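Local coordinates for attaching and effacing protein, pathogenesis factor (Escherichia coli, PDB 4E9L), which probably mediates bacterial adhesion as an intimin/invasin-family adhesin, this chain being a run of immunoglobulin-like domains from the longer protein, at residues A243-W248 against A258-G263; T266-V271 against A284-V289. All coordinates share one frame; numbering follows the deposited sequence.

How the contacts relate
Contacts 1 and 2 are two antiparallel beta hairpins of one immunoglobulin-like domain, following one another along the chain. Contact 1 (243-248 with 258-263) closes the edge of one sheet, and contact 2 (266-271 with 284-289) pairs the two middle strands of the facing sheet. Both are partly buried, contact 2 more so, with five of its twelve residues buried against three. Their centres lie about 12 Å apart, and their inward side chains meet in the domain core: Leu-260 CD2 lies 3.8 Å from Leu-269 CD2, and Thr-262 CG2 3.5 Å from Val-289 CG2. Outward, contact 1 carries serine and threonine hydroxyls, whereas contact 2 joins a carboxylate to an amide and a hydroxyl.

Contact 1 of 2, residues A243-W248 against A258-G263; sequences ATVSSW and ATLTTG
Backbone bonds pair Thr-244 with Thr-261 in both directions: Thr-244 N to Thr-261 O and Thr-261 N to Thr-244 O are each 2.9 Å. Two residues on, Ser-246 N reaches Thr-259 O, also at 2.9 Å. The return bond comes from a side chain, for Thr-259 N donates to Ser-246 OG at 2.8 Å and a nearly straight 166°. With chi1 at 74°, that hydroxyl sits between its own backbone N and carbonyl carbon, from where it also donates to Ser-247 O. The hydroxyl thus takes the place that a main-chain acceptor would hold in a regular antiparallel pair.

Apolar contacts gather on the face of Val-245 and Leu-260. The methyl of Ala-258 stands over the six-membered ring of Trp-248, a CH-pi contact with CB 3.5 Å from the ring centroid and 10° off the normal. Val-245 CG1 touches Ala-258 CB at 3.8 Å. On the other face Thr-244 and Thr-261 lie side by side, Thr-244 OG1 being 3.7 Å from Thr-261 CB.

Strand 211-217 bonds to Ala-258 and Leu-260 on the other side of 255-261, and 244-252 is an outermost strand of this sheet. In this immunoglobulin-like domain, the hairpin's chemistry sets an apolar face (Val-245, Ala-258, Leu-260) against a hydroxyl-bearing one (Thr-244, Thr-259, Thr-261).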
loop_
_atom_site.group_PDB
_atom_site.type_symbol
_atom_site.label_atom_id
_atom_site.label_comp_id
_atom_site.label_asym_id
_atom_site.label_seq_id
_atom_site.Cartn_x
_atom_site.Cartn_y
_atom_site.Cartn_z
ATOM N N ALA A 243 12.828 0.047 -12.267
ATOM C CA ALA A 243 11.927 0.261 -11.121
ATOM C C ALA A 243 12.134 -0.829 -10.085
ATOM O O ALA A 243 12.529 -1.945 -10.438
ATOM C CB ALA A 243 10.474 0.288 -11.589
ATOM N N THR A 244 11.885 -0.529 -8.793
ATOM C CA THR A 244 12.094 -1.531 -7.743
ATOM C C THR A 244 10.958 -1.488 -6.728
ATOM O O THR A 244 10.179 -0.538 -6.683
ATOM C CB THR A 244 13.437 -1.266 -6.966
ATOM O OG1 THR A 244 13.377 0.005 -6.308
ATOM C CG2 THR A 244 14.675 -1.329 -7.835
ATOM N N VAL A 245 10.856 -2.545 -5.943
ATOM C CA VAL A 245 9.948 -2.626 -4.805
ATOM C C VAL A 245 10.839 -2.969 -3.589
ATOM O O VAL A 245 11.788 -3.752 -3.696
ATOM C CB VAL A 245 8.778 -3.646 -5.006
ATOM C CG1 VAL A 245 7.826 -3.641 -3.800
ATOM C CG2 VAL A 245 7.999 -3.338 -6.291
ATOM N N SER A 246 10.535 -2.358 -2.441
ATOM C CA SER A 246 11.222 -2.572 -1.163
ATOM C C SER A 246 10.707 -3.830 -0.454
ATOM O O SER A 246 9.824 -4.536 -0.956
ATOM C CB SER A 246 10.978 -1.354 -0.260
ATOM O OG SER A 246 9.640 -1.329 0.251
ATOM N N SER A 247 11.215 -4.082 0.770
ATOM C CA SER A 247 10.720 -5.126 1.655
ATOM C C SER A 247 9.266 -4.732 2.043
ATOM O O SER A 247 8.899 -3.570 1.927
ATOM C CB SER A 247 11.559 -5.175 2.932
ATOM O OG SER A 247 11.480 -3.930 3.613
ATOM N N TRP A 248 8.455 -5.699 2.470
ATOM C CA TRP A 248 7.073 -5.444 2.890
ATOM C C TRP A 248 6.986 -5.263 4.410
ATOM O O TRP A 248 7.761 -5.870 5.157
ATOM C CB TRP A 248 6.144 -6.576 2.430
ATOM C CG TRP A 248 5.996 -6.597 0.934
ATOM C CD1 TRP A 248 6.883 -7.109 0.030
ATOM C CD2 TRP A 248 4.913 -6.042 0.171
ATOM N NE1 TRP A 248 6.428 -6.900 -1.251
ATOM C CE2 TRP A 248 5.207 -6.265 -1.195
ATOM C CE3 TRP A 248 3.740 -5.346 0.506
ATOM C CZ2 TRP A 248 4.371 -5.813 -2.225
ATOM C CZ3 TRP A 248 2.906 -4.895 -0.510
ATOM C CH2 TRP A 248 3.213 -5.145 -1.860
ATOM N N ALA A 258 4.534 -1.579 0.927
ATOM C CA ALA A 258 5.908 -1.549 0.403
ATOM C C ALA A 258 6.081 -0.270 -0.366
ATOM O O ALA A 258 5.090 0.350 -0.774
ATOM C CB ALA A 258 6.169 -2.760 -0.510
ATOM N N THR A 259 7.337 0.126 -0.573
ATOM C CA THR A 259 7.702 1.287 -1.383
ATOM C C THR A 259 8.076 0.852 -2.790
ATOM O O THR A 259 8.977 0.036 -2.979
ATOM C CB THR A 259 8.841 2.090 -0.749
ATOM O OG1 THR A 259 8.463 2.428 0.581
ATOM C CG2 THR A 259 9.163 3.377 -1.555
ATOM N N LEU A 260 7.417 1.445 -3.772
ATOM C CA LEU A 260 7.703 1.186 -5.176
ATOM C C LEU A 260 8.476 2.419 -5.635
ATOM O O LEU A 260 7.943 3.530 -5.541
ATOM C CB LEU A 260 6.370 1.045 -5.968
ATOM C CG LEU A 260 6.443 0.640 -7.459
ATOM C CD1 LEU A 260 5.063 0.255 -7.967
ATOM C CD2 LEU A 260 6.898 1.801 -8.320
ATOM N N THR A 261 9.726 2.237 -6.093
ATOM C CA THR A 261 10.531 3.357 -6.586
ATOM C C THR A 261 10.615 3.238 -8.105
ATOM O O THR A 261 10.997 2.187 -8.615
ATOM C CB THR A 261 11.952 3.389 -5.961
ATOM O OG1 THR A 261 11.883 3.242 -4.540
ATOM C CG2 THR A 261 12.715 4.684 -6.310
ATOM N N THR A 262 10.276 4.301 -8.824
ATOM C CA THR A 262 10.387 4.277 -10.298
ATOM C C THR A 262 11.823 4.648 -10.679
ATOM O O THR A 262 12.527 5.258 -9.879
ATOM C CB THR A 262 9.409 5.286 -10.935
ATOM O OG1 THR A 262 9.827 6.591 -10.569
ATOM C CG2 THR A 262 7.955 5.053 -10.510
ATOM N N GLY A 263 12.229 4.313 -11.905
ATOM C CA GLY A 263 13.535 4.708 -12.429
ATOM C C GLY A 263 13.357 5.843 -13.429
ATOM O O GLY A 263 12.336 6.534 -13.388
#

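Contact 2 of 2, residues T266-V271 against A284-V289; sequences TGELRV and AAQLTV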
loop_
_atom_site.group_PDB
_atom_site.type_symbol
_atom_site.label_atom_id
_atom_site.label_comp_id
_atom_site.label_asym_id
_atom_site.label_seq_id
_atom_site.Cartn_x
_atom_site.Cartn_y
_atom_site.Cartn_z
ATOM N N THR A 266 9.890 6.394 -18.449
ATOM C CA THR A 266 8.481 6.795 -18.291
ATOM C C THR A 266 7.590 5.746 -18.983
ATOM O O THR A 266 8.082 4.942 -19.782
ATOM C CB THR A 266 8.219 8.200 -18.852
ATOM O OG1 THR A 266 8.448 8.188 -20.266
ATOM C CG2 THR A 266 9.037 9.299 -18.142
ATOM N N GLY A 267 6.292 5.798 -18.709
ATOM C CA GLY A 267 5.335 4.882 -19.311
ATOM C C GLY A 267 4.566 4.067 -18.292
ATOM O O GLY A 267 4.631 4.332 -17.086
ATOM N N GLU A 268 3.843 3.049 -18.778
ATOM C CA GLU A 268 3.052 2.175 -17.926
ATOM C C GLU A 268 3.903 1.233 -17.083
ATOM O O GLU A 268 4.926 0.716 -17.527
ATOM C CB GLU A 268 2.001 1.378 -18.732
ATOM C CG GLU A 268 0.881 2.219 -19.336
ATOM C CD GLU A 268 0.118 3.158 -18.412
ATOM O OE1 GLU A 268 -0.391 2.695 -17.364
ATOM O OE2 GLU A 268 0.008 4.357 -18.759
ATOM N N LEU A 269 3.437 0.998 -15.872
ATOM C CA LEU A 269 4.032 0.109 -14.890
ATOM C C LEU A 269 2.910 -0.626 -14.136
ATOM O O LEU A 269 1.929 -0.005 -13.725
ATOM C CB LEU A 269 4.867 0.971 -13.909
ATOM C CG LEU A 269 5.601 0.264 -12.770
ATOM C CD1 LEU A 269 6.461 -0.847 -13.292
ATOM C CD2 LEU A 269 6.484 1.245 -12.017
ATOM N N ARG A 270 3.064 -1.940 -13.964
ATOM C CA ARG A 270 2.108 -2.771 -13.227
ATOM C C ARG A 270 2.850 -3.489 -12.116
ATOM O O ARG A 270 3.971 -3.959 -12.337
ATOM C CB ARG A 270 1.411 -3.794 -14.148
ATOM C CG ARG A 270 0.439 -3.152 -15.131
ATOM C CD ARG A 270 -0.152 -4.140 -16.131
ATOM N NE ARG A 270 0.856 -4.761 -16.997
ATOM C CZ ARG A 270 1.384 -4.195 -18.078
ATOM N NH1 ARG A 270 1.030 -2.965 -18.434
ATOM N NH2 ARG A 270 2.282 -4.847 -18.801
ATOM N N VAL A 271 2.238 -3.547 -10.915
ATOM C CA VAL A 271 2.815 -4.196 -9.755
ATOM C C VAL A 271 1.910 -5.308 -9.274
ATOM O O VAL A 271 0.740 -5.077 -8.960
ATOM C CB VAL A 271 3.246 -3.219 -8.611
ATOM C CG1 VAL A 271 2.124 -2.283 -8.189
ATOM C CG2 VAL A 271 3.821 -3.972 -7.396
ATOM N N ALA A 284 -3.050 -6.695 -11.181
ATOM C CA ALA A 284 -1.912 -5.855 -10.801
ATOM C C ALA A 284 -2.369 -4.413 -10.635
ATOM O O ALA A 284 -3.287 -3.977 -11.346
ATOM C CB ALA A 284 -0.838 -5.936 -11.877
ATOM N N ALA A 285 -1.778 -3.684 -9.679
ATOM C CA ALA A 285 -2.091 -2.254 -9.545
ATOM C C ALA A 285 -1.352 -1.544 -10.706
ATOM O O ALA A 285 -0.209 -1.896 -11.021
ATOM C CB ALA A 285 -1.609 -1.715 -8.217
ATOM N N GLN A 286 -2.014 -0.592 -11.368
ATOM C CA GLN A 286 -1.391 0.080 -12.484
ATOM C C GLN A 286 -1.125 1.566 -12.234
ATOM O O GLN A 286 -1.943 2.288 -11.647
ATOM C CB GLN A 286 -2.196 -0.141 -13.774
ATOM C CG GLN A 286 -1.413 0.139 -15.069
ATOM C CD GLN A 286 -1.978 -0.562 -16.292
ATOM O OE1 GLN A 286 -2.843 -1.448 -16.215
ATOM N NE2 GLN A 286 -1.469 -0.204 -17.456
ATOM N N LEU A 287 0.058 2.003 -12.663
ATOM C CA LEU A 287 0.408 3.406 -12.600
ATOM C C LEU A 287 1.135 3.834 -13.862
ATOM O O LEU A 287 1.605 2.992 -14.647
ATOM C CB LEU A 287 1.137 3.828 -11.295
ATOM C CG LEU A 287 2.558 3.331 -10.987
ATOM C CD1 LEU A 287 3.634 4.243 -11.629
ATOM C CD2 LEU A 287 2.815 3.436 -9.495
ATOM N N THR A 288 1.176 5.137 -14.071
ATOM C CA THR A 288 1.901 5.746 -15.165
ATOM C C THR A 288 3.097 6.460 -14.564
ATOM O O THR A 288 2.941 7.309 -13.662
ATOM C CB THR A 288 0.978 6.704 -15.951
ATOM O OG1 THR A 288 -0.038 5.920 -16.573
ATOM C CG2 THR A 288 1.711 7.472 -17.037
ATOM N N VAL A 289 4.284 6.148 -15.074
ATOM C CA VAL A 289 5.485 6.897 -14.702
ATOM C C VAL A 289 5.548 8.088 -15.687
ATOM O O VAL A 289 5.589 7.904 -16.904
ATOM C CB VAL A 289 6.801 6.074 -14.648
ATOM C CG1 VAL A 289 7.980 6.939 -14.165
ATOM C CG2 VAL A 289 6.651 4.833 -13.766
#
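Leu-269 CD2 packs 4.0 Å from Val-289 CG2 and 4.2 Å from Leu-287 CD1, the two leucines pointing the same way. The tightly packed side is the face of Leu-269, Val-271, Ala-285, Leu-287 and Val-289. Farther along it, Val-271 CG1 rests 3.8 Å from Ala-285 CB, and Val-201 of strand 198-201 touches both residues from the facing sheet. Two backbone bonds pair Leu-269 with Leu-287 at the middle of the contact, and equivalent pairs join Gly-267 to Val-289 and Val-271 to Ala-285.

The opposite face is polar and more exposed. Glu-268 bends at chi2 (-52°), carrying its carboxylate across toward the neighbouring strand, where its two oxygens take different partners. Thr-288 OG1 donates to OE2 of Glu-268 at 2.7 Å from the syn side, and Gln-286 NE2 donates to OE1 of Glu-268 at 3.1 Å from the anti side, with both donors well out of the carboxylate plane. The carboxylate and amide planes stand 61° apart. Gln-286 also runs alongside Arg-270, whose CG is 3.7 Å from Gln-286 CD.

Two bonds restrain rotation of the carboxylate and would probably favour its ionised form. The central hairpin is therefore two-faced, hydrophobic toward the sandwich core and cross-linked by polar side chains outside.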